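Local coordinates for protein cytochrome P450 CYP260B1 (Sorangium cellulosum, PDB 5HIW) that belongs to the cytochrome P450 family of haem-thiolate proteins and holds an iron protoporphyrin IX in its largely helical fold, at residues Thr269-Glu283 / Ala294-Tyr308. Numbering follows the deposited sequence.
With HEM (protoporphyrin IX containing Fe), chain B.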
loop_
_atom_site.group_PDB
_atom_site.type_symbol
_atom_site.label_atom_id
_atom_site.label_comp_id
_atom_site.label_asym_id
_atom_site.label_seq_id
_atom_site.Cartn_x
_atom_site.Cartn_y
_atom_site.Cartn_z
ATOM N N THR A 269 -3.101 -5.479 9.644
ATOM C CA THR A 269 -3.434 -4.241 8.990
ATOM C C THR A 269 -4.214 -3.283 9.909
ATOM O O THR A 269 -4.228 -2.087 9.641
ATOM C CB THR A 269 -4.136 -4.341 7.617
ATOM O OG1 THR A 269 -5.464 -4.850 7.762
ATOM C CG2 THR A 269 -3.312 -5.199 6.691
ATOM N N ARG A 270 -4.895 -3.810 10.915
ATOM C CA ARG A 270 -5.590 -2.910 11.903
ATOM C C ARG A 270 -4.583 -2.382 12.952
ATOM O O ARG A 270 -4.476 -1.155 13.222
ATOM C CB ARG A 270 -6.725 -3.656 12.603
ATOM C CG ARG A 270 -7.470 -2.784 13.606
ATOM C CD ARG A 270 -8.253 -3.596 14.586
ATOM N NE ARG A 270 -7.339 -4.264 15.435
ATOM C CZ ARG A 270 -6.653 -3.706 16.412
ATOM N NH1 ARG A 270 -6.779 -2.434 16.708
ATOM N NH2 ARG A 270 -5.888 -4.491 17.135
ATOM N N TRP A 271 -3.853 -3.310 13.527
ATOM C CA TRP A 271 -2.920 -3.006 14.619
ATOM C C TRP A 271 -1.728 -2.178 14.153
ATOM O O TRP A 271 -1.180 -1.330 14.872
ATOM C CB TRP A 271 -2.418 -4.321 15.177
ATOM C CG TRP A 271 -1.611 -4.216 16.325
ATOM C CD1 TRP A 271 -2.029 -3.908 17.626
ATOM C CD2 TRP A 271 -0.217 -4.364 16.380
ATOM N NE1 TRP A 271 -0.962 -3.836 18.436
ATOM C CE2 TRP A 271 0.172 -4.089 17.711
ATOM C CE3 TRP A 271 0.753 -4.612 15.430
ATOM C CZ2 TRP A 271 1.514 -4.136 18.124
ATOM C CZ3 TRP A 271 2.100 -4.661 15.843
ATOM C CH2 TRP A 271 2.461 -4.415 17.174
ATOM N N CYS A 272 -1.296 -2.390 12.906
ATOM C CA CYS A 272 -0.125 -1.637 12.400
ATOM C C CYS A 272 -0.253 -1.446 10.893
ATOM O O CYS A 272 0.578 -1.951 10.116
ATOM C CB CYS A 272 1.146 -2.401 12.738
ATOM S SG CYS A 272 2.671 -1.354 12.554
ATOM N N SER A 273 -1.274 -0.708 10.493
ATOM C CA SER A 273 -1.424 -0.285 9.069
ATOM C C SER A 273 -0.227 0.483 8.536
ATOM O O SER A 273 0.307 1.339 9.251
ATOM C CB SER A 273 -2.568 0.636 8.879
ATOM O OG SER A 273 -2.733 0.876 7.468
ATOM N N SER A 274 0.171 0.183 7.291
ATOM C CA SER A 274 1.201 0.952 6.620
ATOM C C SER A 274 0.719 2.191 5.902
ATOM O O SER A 274 1.545 2.963 5.412
ATOM C CB SER A 274 1.951 0.122 5.591
ATOM O OG SER A 274 1.069 -0.589 4.780
ATOM N N ALA A 275 -0.594 2.340 5.729
ATOM C CA ALA A 275 -1.152 3.448 4.994
ATOM C C ALA A 275 -1.551 4.470 6.019
ATOM O O ALA A 275 -2.583 4.326 6.638
ATOM C CB ALA A 275 -2.405 2.997 4.323
ATOM N N ALA A 276 -0.787 5.533 6.119
ATOM C CA ALA A 276 -1.133 6.609 7.067
ATOM C C ALA A 276 -2.288 7.512 6.658
ATOM O O ALA A 276 -3.005 7.996 7.509
ATOM C CB ALA A 276 0.047 7.487 7.363
ATOM N N GLY A 277 -2.444 7.773 5.384
ATOM C CA GLY A 277 -3.430 8.747 4.985
ATOM C C GLY A 277 -3.488 8.946 3.501
ATOM O O GLY A 277 -2.636 8.418 2.713
ATOM N N ILE A 278 -4.549 9.643 3.112
ATOM C CA ILE A 278 -4.789 10.010 1.749
ATOM C C ILE A 278 -5.369 11.409 1.733
ATOM O O ILE A 278 -5.872 11.925 2.777
ATOM C CB ILE A 278 -5.752 9.059 1.017
ATOM C CG1 ILE A 278 -6.968 8.833 1.851
ATOM C CG2 ILE A 278 -5.047 7.776 0.640
ATOM C CD1 ILE A 278 -7.931 7.830 1.272
ATOM N N VAL A 279 -5.351 11.996 0.544
ATOM C CA VAL A 279 -5.656 13.366 0.410
ATOM C C VAL A 279 -6.911 13.565 -0.491
ATOM O O VAL A 279 -7.141 12.784 -1.416
ATOM C CB VAL A 279 -4.455 14.074 -0.235
ATOM C CG1 VAL A 279 -4.834 15.498 -0.514
ATOM C CG2 VAL A 279 -3.214 13.954 0.688
ATOM N N ARG A 280 -7.733 14.556 -0.135
ATOM C CA ARG A 280 -8.894 15.041 -0.943
ATOM C C ARG A 280 -8.856 16.567 -1.149
ATOM O O ARG A 280 -8.166 17.288 -0.395
ATOM C CB ARG A 280 -10.179 14.629 -0.250
ATOM C CG ARG A 280 -10.395 13.095 -0.122
ATOM C CD ARG A 280 -10.729 12.539 -1.504
ATOM N NE ARG A 280 -11.061 11.132 -1.609
ATOM C CZ ARG A 280 -10.185 10.125 -1.794
ATOM N NH1 ARG A 280 -10.621 8.893 -1.909
ATOM N NH2 ARG A 280 -8.882 10.364 -1.780
ATOM N N PHE A 281 -9.577 17.006 -2.173
ATOM C CA PHE A 281 -9.670 18.406 -2.638
ATOM C C PHE A 281 -11.088 18.857 -2.359
ATOM O O PHE A 281 -12.040 18.164 -2.709
ATOM C CB PHE A 281 -9.350 18.534 -4.102
ATOM C CG PHE A 281 -9.463 19.976 -4.601
ATOM C CD1 PHE A 281 -10.706 20.487 -5.001
ATOM C CD2 PHE A 281 -8.372 20.840 -4.529
ATOM C CE1 PHE A 281 -10.854 21.814 -5.392
ATOM C CE2 PHE A 281 -8.502 22.174 -4.960
ATOM C CZ PHE A 281 -9.743 22.656 -5.366
ATOM N N VAL A 282 -11.239 19.993 -1.641
ATOM C CA VAL A 282 -12.583 20.418 -1.212
ATOM C C VAL A 282 -13.164 21.288 -2.319
ATOM O O VAL A 282 -12.681 22.388 -2.537
ATOM C CB VAL A 282 -12.523 21.174 0.100
ATOM C CG1 VAL A 282 -13.876 21.557 0.541
ATOM C CG2 VAL A 282 -11.895 20.306 1.160
ATOM N N GLU A 283 -14.132 20.738 -3.048
ATOM C CA GLU A 283 -14.637 21.339 -4.279
ATOM C C GLU A 283 -15.624 22.480 -3.959
ATOM O O GLU A 283 -15.733 23.413 -4.699
ATOM C CB GLU A 283 -15.309 20.258 -5.143
ATOM C CG GLU A 283 -14.353 19.230 -5.781
ATOM C CD GLU A 283 -13.502 19.774 -6.899
ATOM O OE1 GLU A 283 -13.845 20.887 -7.322
ATOM O OE2 GLU A 283 -12.507 19.122 -7.396
ATOM N N ALA A 294 -12.873 25.738 3.534
ATOM C CA ALA A 294 -13.087 26.534 2.324
ATOM C C ALA A 294 -12.960 25.688 1.049
ATOM O O ALA A 294 -12.065 24.815 0.973
ATOM C CB ALA A 294 -12.067 27.660 2.285
ATOM N N ALA A 295 -13.823 25.945 0.053
ATOM C CA ALA A 295 -13.539 25.478 -1.316
ATOM C C ALA A 295 -12.060 25.683 -1.597
ATOM O O ALA A 295 -11.501 26.710 -1.255
ATOM C CB ALA A 295 -14.393 26.207 -2.336
ATOM N N GLY A 296 -11.388 24.708 -2.173
ATOM C CA GLY A 296 -9.969 24.844 -2.493
ATOM C C GLY A 296 -8.977 24.291 -1.452
ATOM O O GLY A 296 -7.835 24.160 -1.728
ATOM N N THR A 297 -9.456 23.878 -0.298
ATOM C CA THR A 297 -8.618 23.265 0.720
ATOM C C THR A 297 -8.108 21.888 0.301
ATOM O O THR A 297 -8.843 21.116 -0.286
ATOM C CB THR A 297 -9.449 23.031 1.963
ATOM O OG1 THR A 297 -10.077 24.256 2.349
ATOM C CG2 THR A 297 -8.603 22.454 3.122
ATOM N N ILE A 298 -6.859 21.596 0.619
ATOM C CA ILE A 298 -6.310 20.231 0.526
ATOM C C ILE A 298 -6.392 19.557 1.909
ATOM O O ILE A 298 -5.813 20.072 2.890
ATOM C CB ILE A 298 -4.873 20.264 0.036
ATOM C CG1 ILE A 298 -4.815 20.955 -1.354
ATOM C CG2 ILE A 298 -4.310 18.853 0.001
ATOM C CD1 ILE A 298 -3.422 21.040 -1.982
ATOM N N LEU A 299 -7.128 18.438 1.980
ATOM C CA LEU A 299 -7.522 17.750 3.219
ATOM C C LEU A 299 -6.873 16.369 3.308
ATOM O O LEU A 299 -6.906 15.612 2.332
ATOM C CB LEU A 299 -9.016 17.626 3.232
ATOM C CG LEU A 299 -9.716 17.182 4.478
ATOM C CD1 LEU A 299 -9.488 18.213 5.615
ATOM C CD2 LEU A 299 -11.192 16.983 4.226
ATOM N N TYR A 300 -6.224 16.073 4.446
ATOM C CA TYR A 300 -5.618 14.808 4.685
ATOM C C TYR A 300 -6.498 13.973 5.622
ATOM O O TYR A 300 -6.873 14.402 6.749
ATOM C CB TYR A 300 -4.201 15.022 5.252
ATOM C CG TYR A 300 -3.326 13.800 5.515
ATOM C CD1 TYR A 300 -3.416 13.068 6.669
ATOM C CD2 TYR A 300 -2.434 13.398 4.587
ATOM C CE1 TYR A 300 -2.592 11.964 6.881
ATOM C CE2 TYR A 300 -1.607 12.320 4.787
ATOM C CZ TYR A 300 -1.648 11.644 5.928
ATOM O OH TYR A 300 -0.843 10.563 6.105
ATOM N N LEU A 301 -6.729 12.726 5.222
ATOM C CA LEU A 301 -7.574 11.787 6.008
ATOM C C LEU A 301 -6.719 10.728 6.660
ATOM O O LEU A 301 -5.959 10.033 5.975
ATOM C CB LEU A 301 -8.593 11.105 5.085
ATOM C CG LEU A 301 -9.427 11.994 4.164
ATOM C CD1 LEU A 301 -10.384 11.190 3.299
ATOM C CD2 LEU A 301 -10.249 12.911 5.051
ATOM N N SER A 302 -6.756 10.635 7.988
ATOM C CA SER A 302 -6.057 9.604 8.683
ATOM C C SER A 302 -6.733 8.245 8.449
ATOM O O SER A 302 -7.923 8.070 8.689
ATOM C CB SER A 302 -6.043 9.809 10.189
ATOM O OG SER A 302 -5.366 8.716 10.836
ATOM N N LEU A 303 -5.964 7.308 7.954
ATOM C CA LEU A 303 -6.437 5.938 7.772
ATOM C C LEU A 303 -6.031 5.072 8.947
ATOM O O LEU A 303 -6.251 3.883 8.919
ATOM C CB LEU A 303 -5.937 5.400 6.444
ATOM C CG LEU A 303 -6.346 6.174 5.204
ATOM C CD1 LEU A 303 -5.748 5.612 3.902
ATOM C CD2 LEU A 303 -7.821 6.319 4.976
ATOM N N ILE A 304 -5.421 5.668 10.003
ATOM C CA ILE A 304 -5.010 4.936 11.185
ATOM C C ILE A 304 -5.870 5.180 12.448
ATOM O O ILE A 304 -6.032 4.274 13.247
ATOM C CB ILE A 304 -3.488 5.206 11.492
ATOM C CG1 ILE A 304 -2.586 4.491 10.435
ATOM C CG2 ILE A 304 -3.028 4.781 12.885
ATOM C CD1 ILE A 304 -1.127 4.917 10.305
ATOM N N ALA A 305 -6.314 6.416 12.667
ATOM C CA ALA A 305 -6.937 6.713 13.954
ATOM C C ALA A 305 -8.124 5.775 14.275
ATOM O O ALA A 305 -8.227 5.286 15.372
ATOM C CB ALA A 305 -7.389 8.116 13.956
ATOM N N ARG A 306 -8.952 5.510 13.300
ATOM C CA ARG A 306 -10.101 4.516 13.449
ATOM C C ARG A 306 -9.633 3.226 14.016
ATOM O O ARG A 306 -10.314 2.629 14.850
ATOM C CB ARG A 306 -10.818 4.276 12.128
ATOM C CG ARG A 306 -12.122 3.510 12.230
ATOM C CD ARG A 306 -12.917 3.486 10.931
ATOM N NE ARG A 306 -14.319 3.261 11.275
ATOM C CZ ARG A 306 -14.883 2.064 11.497
ATOM N NH1 ARG A 306 -14.210 0.927 11.401
ATOM N NH2 ARG A 306 -16.153 2.005 11.865
ATOM N N HIS A 307 -8.450 2.713 13.590
ATOM C CA HIS A 307 -8.010 1.432 14.029
ATOM C C HIS A 307 -7.767 1.355 15.531
ATOM O O HIS A 307 -7.711 0.270 16.105
ATOM C CB HIS A 307 -6.739 1.030 13.278
ATOM C CG HIS A 307 -6.951 0.928 11.790
ATOM N ND1 HIS A 307 -5.908 0.872 10.894
ATOM C CD2 HIS A 307 -8.090 0.902 11.043
ATOM C CE1 HIS A 307 -6.397 0.775 9.676
ATOM N NE2 HIS A 307 -7.712 0.780 9.738
ATOM N N TYR A 308 -7.453 2.503 16.129
ATOM C CA TYR A 308 -7.178 2.636 17.584
ATOM C C TYR A 308 -8.385 3.249 18.408
ATOM O O TYR A 308 -8.213 3.599 19.546
ATOM C CB TYR A 308 -5.856 3.405 17.754
ATOM C CG TYR A 308 -4.697 2.478 17.621
ATOM C CD1 TYR A 308 -4.314 1.975 16.367
ATOM C CD2 TYR A 308 -4.050 2.008 18.705
ATOM C CE1 TYR A 308 -3.267 1.085 16.232
ATOM C CE2 TYR A 308 -3.053 1.071 18.594
ATOM C CZ TYR A 308 -2.651 0.619 17.320
ATOM O OH TYR A 308 -1.610 -0.280 17.248
HETATM C CHA HEM B . -6.153 2.875 -4.315
HETATM C CHB HEM B . -3.714 1.400 -0.377
HETATM C CHC HEM B . -1.832 -2.225 -2.897
HETATM C CHD HEM B . -3.478 -0.157 -6.892
HETATM C C1A HEM B . -5.727 2.762 -3.023
HETATM C C2A HEM B . -6.128 3.585 -1.936
HETATM C C3A HEM B . -5.472 3.147 -0.816
HETATM C C4A HEM B . -4.566 2.120 -1.240
HETATM C CMA HEM B . -5.584 3.755 0.597
HETATM C CAA HEM B . -7.215 4.653 -1.973
HETATM C CBA HEM B . -6.647 5.954 -2.566
HETATM C CGA HEM B . -7.570 7.110 -2.394
HETATM O O1A HEM B . -8.790 6.911 -2.081
HETATM O O2A HEM B . -7.097 8.273 -2.369
HETATM C C1B HEM B . -2.964 0.340 -0.716
HETATM C C2B HEM B . -2.241 -0.433 0.257
HETATM C C3B HEM B . -1.718 -1.481 -0.476
HETATM C C4B HEM B . -2.097 -1.312 -1.880
HETATM C CMB HEM B . -2.003 -0.191 1.758
HETATM C CAB HEM B . -0.865 -2.468 0.140
HETATM C CBB HEM B . -0.060 -3.323 -0.395
HETATM C C1C HEM B . -2.124 -1.984 -4.238
HETATM C C2C HEM B . -1.728 -2.886 -5.277
HETATM C C3C HEM B . -2.195 -2.280 -6.411
HETATM C C4C HEM B . -2.806 -1.037 -6.071
HETATM C CMC HEM B . -0.971 -4.155 -4.969
HETATM C CAC HEM B . -2.101 -2.768 -7.801
HETATM C CBC HEM B . -2.060 -4.066 -8.061
HETATM C C1D HEM B . -4.349 0.836 -6.458
HETATM C C2D HEM B . -5.113 1.624 -7.461
HETATM C C3D HEM B . -5.852 2.474 -6.758
HETATM C C4D HEM B . -5.562 2.177 -5.346
HETATM C CMD HEM B . -5.009 1.560 -8.972
HETATM C CAD HEM B . -6.894 3.479 -7.275
HETATM C CBD HEM B . -8.250 2.799 -7.254
HETATM C CGD HEM B . -9.376 3.696 -7.786
HETATM O O1D HEM B . -9.280 4.962 -7.813
HETATM O O2D HEM B . -10.467 3.184 -8.207
HETATM N NA HEM B . -4.767 1.842 -2.547
HETATM N NB HEM B . -2.950 -0.293 -1.912
HETATM N NC HEM B . -2.804 -0.940 -4.689
HETATM N ND HEM B . -4.638 1.222 -5.191
HETATM FE FE HEM B . -3.843 0.462 -3.591
HETATM O O HOH W 1 -3.127 0.805 12.245
HETATM O O HOH W 2 -4.473 2.561 7.135
HETATM O O HOH W 3 -2.757 8.575 10.167
HETATM O O HOH W 4 -2.084 1.910 -3.868
#
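Strands 277-282 and 298-302 run antiparallel, their axes 4.6 Å apart at closest, with Ile278-Leu301 and Arg280-Leu299 as hydrogen-bonded pairs and Val279-Tyr300 as a non-hydrogen-bonded one. On the face bearing Tyr300 the phenol ring, its CG anti to the backbone N (chi1 -177°), packs against Gly277, whose CA lies 3.5 Å from Tyr300 CZ. Beside it Val279 CG1 presses tightly on Ile298 CG2. On the face of Ile278 and Arg280, which turns to the haem, Ile278 CG2 meets CD1 of Leu303, just past the strand, at 4.0 Å, the two chains crossing at about a right angle. The Arg280 guanidinium presents its NH1/NH2 edge, in plane, to one propionate, NH1 to O1A (2.7 Å) and NH2 to O2A (2.8 Å) of HEM, both nearly straight at 173°. NH2 also donates to Val279 O, which fixes the group's rotation. Beyond the strands, the His307 ring lies between Arg270 CA on one face and Leu303 O on the other, Arg270 NH1 donates a bent hydrogen bond (132°) to His307 O while its NE makes a salt bridge to Glu267, and Tyr308 OH donates to a lone pair of Trp271 O (2.6 Å). Glu267 and Arg270 form the ExxR pair of the P450 K helix, followed here by the beta-sheet strand whose Arg280 holds the haem propionate.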